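Local atomic coordinates of hypothetical protein TM0894 (Thermotoga maritima, PDB entry 1ZTC), a protein that probably acts as a metal-dependent hydrolase of the metallo-beta-lactamase superfamily, perhaps an endoribonuclease, and binds two nickel ions in the crystal. Residues L160-T163 against G167-L170. Sequence-based numbering, arbitrary orientation.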
# COMPACT_ATOMS: atom_id res chain seq x y z
N LEU A 160 -1.74 -27.94 11.78
CA LEU A 160 -3.03 -28.13 12.43
C LEU A 160 -2.83 -28.06 13.93
O LEU A 160 -2.01 -28.82 14.50
CB LEU A 160 -3.61 -29.49 12.02
CG LEU A 160 -5.03 -29.82 12.51
CD1 LEU A 160 -6.08 -28.93 11.81
CD2 LEU A 160 -5.33 -31.28 12.24
N LEU A 161 -3.59 -27.18 14.57
CA LEU A 161 -3.38 -26.84 15.97
C LEU A 161 -4.62 -27.27 16.78
O LEU A 161 -5.74 -26.98 16.39
CB LEU A 161 -3.19 -25.33 16.11
CG LEU A 161 -2.32 -24.58 15.08
CD1 LEU A 161 -2.31 -23.10 15.44
CD2 LEU A 161 -0.92 -25.13 15.08
N ASP A 162 -4.39 -27.90 17.91
CA ASP A 162 -5.49 -28.14 18.85
C ASP A 162 -5.39 -27.15 19.99
O ASP A 162 -4.56 -27.28 20.89
CB ASP A 162 -5.61 -29.59 19.27
CG ASP A 162 -6.26 -30.46 18.14
OD1 ASP A 162 -7.36 -30.12 17.62
OD2 ASP A 162 -5.64 -31.47 17.75
N THR A 163 -6.20 -26.11 19.89
CA THR A 163 -6.18 -24.98 20.81
C THR A 163 -7.38 -25.02 21.75
O THR A 163 -8.44 -25.57 21.44
CB THR A 163 -6.17 -23.62 20.07
OG1 THR A 163 -7.49 -23.28 19.61
CG2 THR A 163 -5.20 -23.63 18.87
N GLY A 167 -10.45 -23.85 19.25
CA GLY A 167 -10.68 -25.18 18.76
C GLY A 167 -9.55 -25.65 17.83
O GLY A 167 -8.40 -25.34 18.05
N ARG A 168 -9.94 -26.40 16.80
CA ARG A 168 -9.01 -27.02 15.86
C ARG A 168 -8.80 -26.02 14.73
O ARG A 168 -9.74 -25.65 14.03
CB ARG A 168 -9.52 -28.39 15.36
CG ARG A 168 -8.65 -28.95 14.25
CD ARG A 168 -8.84 -30.43 13.98
NE ARG A 168 -8.24 -31.22 15.04
CZ ARG A 168 -7.99 -32.52 14.97
NH1 ARG A 168 -7.43 -33.13 16.01
NH2 ARG A 168 -8.29 -33.22 13.89
N VAL A 169 -7.56 -25.58 14.59
CA VAL A 169 -7.20 -24.47 13.70
C VAL A 169 -6.20 -24.95 12.67
O VAL A 169 -5.19 -25.57 13.02
CB VAL A 169 -6.60 -23.27 14.49
CG1 VAL A 169 -6.27 -22.11 13.58
CG2 VAL A 169 -7.57 -22.81 15.58
N LEU A 170 -6.48 -24.65 11.41
CA LEU A 170 -5.53 -24.94 10.33
C LEU A 170 -4.84 -23.66 9.86
O LEU A 170 -5.50 -22.75 9.33
CB LEU A 170 -6.23 -25.61 9.14
CG LEU A 170 -5.31 -26.02 7.96
CD1 LEU A 170 -4.24 -26.98 8.40
CD2 LEU A 170 -6.08 -26.59 6.82
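Leu161 and Val169 form a hydrogen-bonded pair of an antiparallel beta hairpin, in which strand 157-163 turns back into strand 169-171. Leu161 N donates to Val169 O at 2.7 Å, and Val169 N returns a bond to Leu161 O at 2.9 Å. Their side chains share one face, CB to CB 4.3 Å; apolar leucine and beta-branched valine suit a buried strand position.

On the other face, the non-hydrogen-bonded pair Asp162 and Arg168 forms a side-on salt bridge through syn lone pairs: Arg168 NE reaches Asp162 OD1 at 2.9 Å, almost straight (170°) and in the guanidinium plane, while NH1 meets OD2 at 3.0 Å, more tilted. The bend at chi3 (-73°) turns the guanidinium to the acid. Leu160 CD2 lies over one of its faces and CD1 packs 3.5 Å from Arg168 CG, so arginine offers charge to Asp162 and methylenes to leucine.

Near the turn, Thr163 N approaches Gly167 O from above the carbonyl plane; the threonine hydroxyl OG1 adds a second donor, nearer that plane, at 2.7 Å. Glycine readily takes the positive phi (67°) here. Strand 169-171 then pairs in parallel with strand 206-208, placing this beta hairpin within the second mixed sheet of a metallo-beta-lactamase fold.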